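Local coordinates for protein trehalose-6-phosphate phosphatase (Candida albicans, PDB 5DXF) that has, in its N-terminal portion, the GT-B fold of glycosyltransferase family 20, with two Rossmann-like domains facing each other across a cleft, at residues I257-D262 and R266-C271; P233-F238 and C272-G277; F356-P361 and N395-N400. All coordinates share one frame; numbering follows the deposited sequence.

How the contacts relate
Contacts 1 and 2 are neighbours in the N-terminal Rossmann-like domain, their centres about 11 Å apart, and both use helix 262-274. Contact 1 packs F268, midway along that helix, on strand 256-259 and includes a first-turn link within the helix itself, while contact 2 sets the helix's C-terminal part against the short helix 235-238; along the chain, contact 1 is nested inside the loop that contact 2 closes. They touch directly, for instance where C271 SG meets F238 CB at 3.5 Å. Contact 3 belongs to the second Rossmann-like domain, its centre about 42 Å from that of contact 1 and about 46 Å from that of contact 2. In GT-B proteins the active site generally lies in the cleft between the two domains.

Contact 1: I257-D262 and R266-C271; sequences IGFQSD and RHFISC
I257 sends its side chain from the strand toward the helix, and its terminal CD1 meets the far end of the F268 ring, 3.9 Å from F268 CZ. Two places on, F259 leaves the same side of the strand. Its ring tip reaches the root of F268, F259 CZ lying 3.5 Å from F268 CB, and the two ring planes stand at 46° with their centroids 5.4 Å apart. F268 has CG anti to its backbone N (chi1 177°), a setting that extends the ring toward the strand, where large apolar residues suit the buried surroundings. After the N-cap residue S261, D262 begins the helix; its carbonyl O accepts the R266 N-H over 2.9 Å, the i to i+4 bond of the first turn. At this exposed edge, within the one helix, D262 OD2 lies above one face of the R266 guanidinium, 3.7 Å from R266 NE, so the long salt bridge relies on charge without a directed N-H. Beyond these pairs, F232 meets the F268 ring edge-to-face. F268 thus fills the interface of its own helix with strands 256-259 and 290-296 of the mixed sheet, touching V294, and with L248 and M251 of helix 244-251 alongside.

Contact 2: P233-F238 and C272-G277; sequences PSSEYF and CARVLG
S235 and R274 mark the closest backbone approach, their CA atoms 7.4 Å apart, where the first turn of the short helix 235-238 faces the C-terminal part of helix 262-274. The apolar half of the contact is F238 with V275. In F238 a chi1 of -170° swings the ring away from the backbone N and directs it toward the other segment; V275 answers with its CG2 branch, which sits at the ring's edge, near the ring plane, 4.2 Å from F238 CD2. A flat ring and a compact beta-branched side chain suit this loose meeting, in which the methyl touches the rim. F232 meets the same ring with planes about 30° apart, and L248 and R244 of helix 244-251 touch both F238 and V275. This is the Rossmann-like N-terminal domain of a GT-B fold, and the contact joins a one-turn helix, which follows strand 223-227 and a connecting loop, to the longer helix that follows strand 256-259. The short helix is held in part by its own backbone: S234 O accepts a bond of 3.0 Å from F238 N. Toward the exposed side R274 brings the edge of its guanidinium up to S235, although the modelled closeness there is doubtful.

Contact 3: F356-P361 and N395-N400; sequences FLDMYP and NSKYGN
Y398 lays its ring across the contact with L357 over one face. L357 CB stands 3.8 Å from the centroid of the Y398 ring, and the line between them is 21° off the ring normal, a CH-pi contact displaced toward the rim. The two side chains run past each other in opposite directions, so while L357 CB covers the outer part of the ring, the L357 CD1 methyl reaches back toward its root and touches Y398 CD2 at 3.6 Å. Leucine suits this place because it offers both a methylene and a branch tip to one aromatic surface. The opposite ring face carries K397 CG, 3.6 Å above the plane, so that aliphatic carbon borders the ring on both faces. The lysine is extended from its first bond onward (chi1 -179°) and travels beside the tyrosine toward D358. K397 NZ lies 3.8 Å from D358 OD1, a long salt bridge. The phenol end points at the same aspartate: Y398 OH lies 3.3 Å from D358 CG, with the carboxylate plane 87° from the ring plane. The hydroxyl comes up to the carboxylate, but the angles are too poor for a hydrogen bond to either oxygen. The residues come from the ends of helices 346-359 and 381-398, successive helices of the beta-alpha-beta units built on the parallel sheet 332-339, 367-374 and 406-409. R364 lies against Y398 and bonds to the carbonyl oxygens of L357 and D358 at the close of the first helix. Chemically, then, hydrocarbon on aromatic surface probably does most of the joining; the long lysine-aspartate salt bridge, whose lysine is exposed, probably adds only a modest electrostatic attraction, and the tyrosine seems to contribute its ring more than its hydroxyl.

Contact 1: I257-D262 and R266-C271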
loop_
_atom_site.group_PDB
_atom_site.type_symbol
_atom_site.label_atom_id
_atom_site.label_comp_id
_atom_site.label_asym_id
_atom_site.label_seq_id
_atom_site.Cartn_x
_atom_site.Cartn_y
_atom_site.Cartn_z
ATOM N N ILE A 257 16.032 8.033 -4.693
ATOM C CA ILE A 257 15.202 7.324 -3.734
ATOM C C ILE A 257 13.880 8.066 -3.546
ATOM O O ILE A 257 13.865 9.282 -3.441
ATOM C CB ILE A 257 15.940 7.135 -2.395
ATOM C CG1 ILE A 257 17.042 6.089 -2.548
ATOM C CG2 ILE A 257 14.988 6.727 -1.281
ATOM C CD1 ILE A 257 18.097 6.159 -1.471
ATOM N N GLY A 258 12.772 7.330 -3.532
ATOM C CA GLY A 258 11.455 7.943 -3.454
ATOM C C GLY A 258 10.633 7.571 -2.232
ATOM O O GLY A 258 10.690 6.437 -1.751
ATOM N N PHE A 259 9.858 8.531 -1.731
ATOM C CA PHE A 259 8.979 8.286 -0.591
ATOM C C PHE A 259 7.557 8.776 -0.849
ATOM O O PHE A 259 7.327 9.624 -1.716
ATOM C CB PHE A 259 9.534 8.957 0.668
ATOM C CG PHE A 259 10.844 8.389 1.126
ATOM C CD1 PHE A 259 10.882 7.282 1.959
ATOM C CD2 PHE A 259 12.039 8.962 0.723
ATOM C CE1 PHE A 259 12.087 6.756 2.380
ATOM C CE2 PHE A 259 13.245 8.443 1.141
ATOM C CZ PHE A 259 13.270 7.337 1.969
ATOM N N GLN A 260 6.606 8.240 -0.089
ATOM C CA GLN A 260 5.205 8.628 -0.211
ATOM C C GLN A 260 4.967 10.023 0.357
ATOM O O GLN A 260 4.180 10.802 -0.186
ATOM C CB GLN A 260 4.304 7.617 0.508
ATOM C CG GLN A 260 4.534 6.154 0.137
ATOM C CD GLN A 260 3.871 5.758 -1.171
ATOM O OE1 GLN A 260 3.376 6.605 -1.913
ATOM N NE2 GLN A 260 3.858 4.461 -1.456
ATOM N N SER A 261 5.672 10.355 1.428
ATOM C CA SER A 261 5.427 11.601 2.138
ATOM C C SER A 261 6.690 12.324 2.597
ATOM O O SER A 261 7.750 11.743 2.672
ATOM C CB SER A 261 4.464 11.360 3.299
ATOM O OG SER A 261 4.563 12.375 4.266
ATOM N N ASP A 262 6.553 13.611 2.868
ATOM C CA ASP A 262 7.653 14.495 3.249
ATOM C C ASP A 262 8.375 14.002 4.501
ATOM O O ASP A 262 9.610 14.007 4.568
ATOM C CB ASP A 262 7.118 15.916 3.471
ATOM C CG ASP A 262 8.214 16.916 3.789
ATOM O OD1 ASP A 262 9.256 16.905 3.101
ATOM O OD2 ASP A 262 8.027 17.721 4.729
ATOM N N ARG A 266 12.379 13.250 5.243
ATOM C CA ARG A 266 13.118 13.914 6.314
ATOM C C ARG A 266 13.741 12.902 7.277
ATOM O O ARG A 266 14.898 13.049 7.685
ATOM C CB ARG A 266 12.204 14.881 7.075
ATOM C CG ARG A 266 11.623 15.989 6.204
ATOM C CD ARG A 266 10.837 17.018 7.011
ATOM N NE ARG A 266 9.744 16.421 7.773
ATOM C CZ ARG A 266 8.791 17.119 8.382
ATOM N NH1 ARG A 266 8.786 18.443 8.315
ATOM N NH2 ARG A 266 7.836 16.491 9.056
ATOM N N HIS A 267 12.976 11.871 7.622
ATOM C CA HIS A 267 13.447 10.842 8.545
ATOM C C HIS A 267 14.597 10.030 7.961
ATOM O O HIS A 267 15.549 9.696 8.667
ATOM C CB HIS A 267 12.301 9.911 8.938
ATOM C CG HIS A 267 11.270 10.565 9.803
ATOM N ND1 HIS A 267 9.996 10.063 9.950
ATOM C CD2 HIS A 267 11.329 11.681 10.567
ATOM C CE1 HIS A 267 9.312 10.845 10.766
ATOM N NE2 HIS A 267 10.097 11.832 11.156
ATOM N N PHE A 268 14.502 9.710 6.673
ATOM C CA PHE A 268 15.562 8.962 6.011
ATOM C C PHE A 268 16.842 9.780 5.962
ATOM O O PHE A 268 17.927 9.262 6.232
ATOM C CB PHE A 268 15.145 8.557 4.600
ATOM C CG PHE A 268 16.224 7.851 3.832
ATOM C CD1 PHE A 268 16.469 6.506 4.040
ATOM C CD2 PHE A 268 16.992 8.532 2.903
ATOM C CE1 PHE A 268 17.459 5.853 3.338
ATOM C CE2 PHE A 268 17.984 7.885 2.197
ATOM C CZ PHE A 268 18.217 6.542 2.415
ATOM N N ILE A 269 16.706 11.057 5.612
ATOM C CA ILE A 269 17.847 11.968 5.581
ATOM C C ILE A 269 18.525 12.059 6.948
ATOM O O ILE A 269 19.751 11.894 7.060
ATOM C CB ILE A 269 17.415 13.371 5.112
ATOM C CG1 ILE A 269 17.071 13.332 3.621
ATOM C CG2 ILE A 269 18.502 14.392 5.394
ATOM C CD1 ILE A 269 16.410 14.574 3.113
ATOM N N SER A 270 17.712 12.214 7.984
ATOM C CA SER A 270 18.201 12.295 9.347
ATOM C C SER A 270 18.911 11.029 9.758
ATOM O O SER A 270 19.943 11.069 10.389
ATOM C CB SER A 270 17.043 12.534 10.295
ATOM O OG SER A 270 17.376 13.525 11.238
ATOM N N CYS A 271 18.345 9.899 9.388
ATOM C CA CYS A 271 18.980 8.599 9.604
ATOM C C CYS A 271 20.343 8.505 8.933
ATOM O O CYS A 271 21.311 8.057 9.548
ATOM C CB CYS A 271 18.084 7.471 9.091
ATOM S SG CYS A 271 16.767 6.962 10.212
#

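Contact 2: P233-F238 and C272-G277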
loop_
_atom_site.group_PDB
_atom_site.type_symbol
_atom_site.label_atom_id
_atom_site.label_comp_id
_atom_site.label_asym_id
_atom_site.label_seq_id
_atom_site.Cartn_x
_atom_site.Cartn_y
_atom_site.Cartn_z
ATOM N N PRO A 233 10.990 5.155 9.301
ATOM C CA PRO A 233 10.916 5.676 10.672
ATOM C C PRO A 233 11.950 6.731 11.030
ATOM O O PRO A 233 12.994 6.788 10.408
ATOM C CB PRO A 233 11.130 4.440 11.521
ATOM C CG PRO A 233 12.185 3.715 10.801
ATOM C CD PRO A 233 11.840 3.862 9.361
ATOM N N SER A 234 11.685 7.480 12.092
ATOM C CA SER A 234 12.574 8.499 12.629
ATOM C C SER A 234 13.813 7.821 13.140
ATOM O O SER A 234 13.807 6.628 13.379
ATOM C CB SER A 234 11.914 9.187 13.808
ATOM O OG SER A 234 11.973 10.584 13.693
ATOM N N SER A 235 14.896 8.572 13.249
ATOM C CA SER A 235 16.178 8.009 13.632
ATOM C C SER A 235 16.064 7.281 14.967
ATOM O O SER A 235 16.745 6.305 15.201
ATOM C CB SER A 235 17.258 9.094 13.682
ATOM O OG SER A 235 16.795 10.256 14.334
ATOM N N GLU A 236 15.202 7.764 15.842
ATOM C CA GLU A 236 15.035 7.154 17.143
ATOM C C GLU A 236 14.580 5.714 17.064
ATOM O O GLU A 236 15.049 4.889 17.823
ATOM C CB GLU A 236 13.990 7.903 17.937
ATOM C CG GLU A 236 13.871 9.361 17.609
ATOM C CD GLU A 236 13.420 10.147 18.799
ATOM O OE1 GLU A 236 14.281 10.521 19.591
ATOM O OE2 GLU A 236 12.215 10.379 18.960
ATOM N N TYR A 237 13.654 5.419 16.163
ATOM C CA TYR A 237 13.173 4.061 15.953
ATOM C C TYR A 237 14.143 3.241 15.116
ATOM O O TYR A 237 14.322 2.050 15.357
ATOM C CB TYR A 237 11.793 4.086 15.293
ATOM C CG TYR A 237 10.663 3.907 16.274
ATOM C CD1 TYR A 237 10.264 2.639 16.669
ATOM C CD2 TYR A 237 10.004 5.001 16.816
ATOM C CE1 TYR A 237 9.237 2.462 17.570
ATOM C CE2 TYR A 237 8.973 4.835 17.720
ATOM C CZ TYR A 237 8.594 3.563 18.092
ATOM O OH TYR A 237 7.569 3.393 18.991
ATOM N N PHE A 238 14.776 3.886 14.142
ATOM C CA PHE A 238 15.652 3.179 13.217
ATOM C C PHE A 238 16.939 2.688 13.880
ATOM O O PHE A 238 17.508 1.677 13.462
ATOM C CB PHE A 238 15.994 4.069 12.017
ATOM C CG PHE A 238 16.688 3.337 10.906
ATOM C CD1 PHE A 238 15.963 2.559 10.019
ATOM C CD2 PHE A 238 18.064 3.418 10.756
ATOM C CE1 PHE A 238 16.594 1.875 9.000
ATOM C CE2 PHE A 238 18.702 2.735 9.737
ATOM C CZ PHE A 238 17.965 1.963 8.858
ATOM N N CYS A 272 20.412 8.919 7.672
ATOM C CA CYS A 272 21.662 8.882 6.923
ATOM C C CYS A 272 22.729 9.761 7.566
ATOM O O CYS A 272 23.907 9.404 7.574
ATOM C CB CYS A 272 21.436 9.307 5.470
ATOM S SG CYS A 272 20.704 8.030 4.424
ATOM N N ALA A 273 22.328 10.902 8.116
ATOM C CA ALA A 273 23.310 11.774 8.757
ATOM C C ALA A 273 23.734 11.277 10.147
ATOM O O ALA A 273 24.871 11.499 10.564
ATOM C CB ALA A 273 22.776 13.195 8.849
ATOM N N ARG A 274 22.835 10.611 10.866
ATOM C CA ARG A 274 23.117 10.235 12.256
ATOM C C ARG A 274 23.752 8.850 12.398
ATOM O O ARG A 274 24.757 8.695 13.090
ATOM C CB ARG A 274 21.836 10.313 13.096
ATOM C CG ARG A 274 21.202 11.697 13.111
ATOM C CD ARG A 274 20.544 12.038 14.443
ATOM N NE ARG A 274 19.748 13.257 14.324
ATOM C CZ ARG A 274 18.420 13.294 14.368
ATOM N NH1 ARG A 274 17.727 12.182 14.556
ATOM N NH2 ARG A 274 17.783 14.450 14.236
ATOM N N VAL A 275 23.162 7.848 11.757
ATOM C CA VAL A 275 23.687 6.488 11.823
ATOM C C VAL A 275 24.975 6.362 11.005
ATOM O O VAL A 275 25.951 5.754 11.449
ATOM C CB VAL A 275 22.648 5.465 11.323
ATOM C CG1 VAL A 275 23.211 4.059 11.362
ATOM C CG2 VAL A 275 21.374 5.560 12.151
ATOM N N LEU A 276 24.973 6.945 9.810
ATOM C CA LEU A 276 26.168 6.987 8.972
ATOM C C LEU A 276 26.769 8.391 8.957
ATOM O O LEU A 276 26.091 9.366 9.273
ATOM C CB LEU A 276 25.844 6.526 7.548
ATOM C CG LEU A 276 25.668 5.019 7.339
ATOM C CD1 LEU A 276 25.405 4.678 5.877
ATOM C CD2 LEU A 276 26.888 4.272 7.848
ATOM N N GLY A 277 28.044 8.484 8.590
ATOM C CA GLY A 277 28.753 9.753 8.584
ATOM C C GLY A 277 28.342 10.668 7.445
ATOM O O GLY A 277 28.709 11.844 7.420
#

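Contact 3: F356-P361 and N395-N400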
loop_
_atom_site.group_PDB
_atom_site.type_symbol
_atom_site.label_atom_id
_atom_site.label_comp_id
_atom_site.label_asym_id
_atom_site.label_seq_id
_atom_site.Cartn_x
_atom_site.Cartn_y
_atom_site.Cartn_z
ATOM N N PHE A 356 -20.060 7.007 18.294
ATOM C CA PHE A 356 -21.032 7.640 17.404
ATOM C C PHE A 356 -22.442 7.123 17.636
ATOM O O PHE A 356 -23.396 7.899 17.659
ATOM C CB PHE A 356 -20.632 7.427 15.943
ATOM C CG PHE A 356 -21.734 7.717 14.958
ATOM C CD1 PHE A 356 -22.080 9.021 14.644
ATOM C CD2 PHE A 356 -22.409 6.680 14.332
ATOM C CE1 PHE A 356 -23.091 9.286 13.732
ATOM C CE2 PHE A 356 -23.418 6.940 13.419
ATOM C CZ PHE A 356 -23.757 8.243 13.119
ATOM N N LEU A 357 -22.569 5.811 17.802
ATOM C CA LEU A 357 -23.865 5.211 18.088
ATOM C C LEU A 357 -24.364 5.611 19.473
ATOM O O LEU A 357 -25.567 5.758 19.691
ATOM C CB LEU A 357 -23.787 3.689 17.968
ATOM C CG LEU A 357 -23.590 3.162 16.545
ATOM C CD1 LEU A 357 -23.579 1.643 16.529
ATOM C CD2 LEU A 357 -24.670 3.701 15.622
ATOM N N ASP A 358 -23.412 5.786 20.379
ATOM C CA ASP A 358 -23.677 6.214 21.737
ATOM C C ASP A 358 -24.256 7.605 21.832
ATOM O O ASP A 358 -25.181 7.848 22.587
ATOM C CB ASP A 358 -22.376 6.186 22.519
ATOM C CG ASP A 358 -22.263 4.986 23.403
ATOM O OD1 ASP A 358 -22.867 4.997 24.484
ATOM O OD2 ASP A 358 -21.567 4.033 23.030
ATOM N N MET A 359 -23.697 8.516 21.055
ATOM C CA MET A 359 -24.025 9.936 21.110
ATOM C C MET A 359 -25.299 10.303 20.356
ATOM O O MET A 359 -26.024 11.209 20.764
ATOM C CB MET A 359 -22.860 10.762 20.560
ATOM C CG MET A 359 -21.610 10.727 21.421
ATOM S SD MET A 359 -20.227 11.592 20.654
ATOM C CE MET A 359 -20.950 13.203 20.356
ATOM N N TYR A 360 -25.567 9.606 19.257
ATOM C CA TYR A 360 -26.686 9.970 18.393
ATOM C C TYR A 360 -27.719 8.855 18.266
ATOM O O TYR A 360 -27.543 7.925 17.479
ATOM C CB TYR A 360 -26.169 10.364 17.007
ATOM C CG TYR A 360 -25.098 11.430 17.050
ATOM C CD1 TYR A 360 -25.435 12.774 17.143
ATOM C CD2 TYR A 360 -23.752 11.092 17.005
ATOM C CE1 TYR A 360 -24.460 13.752 17.186
ATOM C CE2 TYR A 360 -22.770 12.063 17.047
ATOM C CZ TYR A 360 -23.129 13.391 17.138
ATOM O OH TYR A 360 -22.155 14.360 17.179
ATOM N N PRO A 361 -28.809 8.955 19.044
ATOM C CA PRO A 361 -29.941 8.025 18.977
ATOM C C PRO A 361 -30.648 8.087 17.627
ATOM O O PRO A 361 -31.321 7.137 17.231
ATOM C CB PRO A 361 -30.870 8.512 20.095
ATOM C CG PRO A 361 -30.004 9.324 20.995
ATOM C CD PRO A 361 -28.987 9.960 20.105
ATOM N N ASN A 395 -22.611 -4.839 18.104
ATOM C CA ASN A 395 -23.762 -5.581 17.602
ATOM C C ASN A 395 -24.670 -6.069 18.725
ATOM O O ASN A 395 -25.883 -6.167 18.551
ATOM C CB ASN A 395 -23.310 -6.765 16.746
ATOM C CG ASN A 395 -22.688 -6.328 15.436
ATOM O OD1 ASN A 395 -22.869 -5.192 14.998
ATOM N ND2 ASN A 395 -21.956 -7.233 14.798
ATOM N N SER A 396 -24.083 -6.381 19.875
ATOM C CA SER A 396 -24.873 -6.774 21.035
ATOM C C SER A 396 -25.677 -5.597 21.573
ATOM O O SER A 396 -26.829 -5.752 21.979
ATOM C CB SER A 396 -23.979 -7.339 22.138
ATOM O OG SER A 396 -24.694 -7.462 23.354
ATOM N N LYS A 397 -25.065 -4.417 21.570
ATOM C CA LYS A 397 -25.696 -3.249 22.170
ATOM C C LYS A 397 -26.753 -2.608 21.272
ATOM O O LYS A 397 -27.835 -2.253 21.742
ATOM C CB LYS A 397 -24.641 -2.205 22.546
ATOM C CG LYS A 397 -25.227 -0.965 23.199
ATOM C CD LYS A 397 -24.202 -0.216 24.030
ATOM C CE LYS A 397 -24.855 0.927 24.788
ATOM N NZ LYS A 397 -23.909 1.567 25.739
ATOM N N TYR A 398 -26.449 -2.464 19.985
ATOM C CA TYR A 398 -27.328 -1.717 19.089
ATOM C C TYR A 398 -27.969 -2.559 17.994
ATOM O O TYR A 398 -28.779 -2.058 17.215
ATOM C CB TYR A 398 -26.558 -0.563 18.448
ATOM C CG TYR A 398 -26.079 0.452 19.452
ATOM C CD1 TYR A 398 -26.972 1.325 20.059
ATOM C CD2 TYR A 398 -24.739 0.535 19.801
ATOM C CE1 TYR A 398 -26.545 2.252 20.982
ATOM C CE2 TYR A 398 -24.301 1.460 20.723
ATOM C CZ TYR A 398 -25.209 2.316 21.310
ATOM O OH TYR A 398 -24.780 3.239 22.231
ATOM N N GLY A 399 -27.612 -3.834 17.929
ATOM C CA GLY A 399 -28.157 -4.698 16.903
ATOM C C GLY A 399 -29.462 -5.357 17.295
ATOM O O GLY A 399 -29.802 -5.448 18.477
ATOM N N ASN A 400 -30.202 -5.807 16.288
ATOM C CA ASN A 400 -31.342 -6.684 16.503
ATOM C C ASN A 400 -31.411 -7.721 15.392
ATOM O O ASN A 400 -30.460 -7.883 14.625
ATOM C CB ASN A 400 -32.651 -5.893 16.585
ATOM C CG ASN A 400 -32.897 -5.035 15.361
ATOM O OD1 ASN A 400 -33.089 -5.544 14.256
ATOM N ND2 ASN A 400 -32.908 -3.722 15.555
#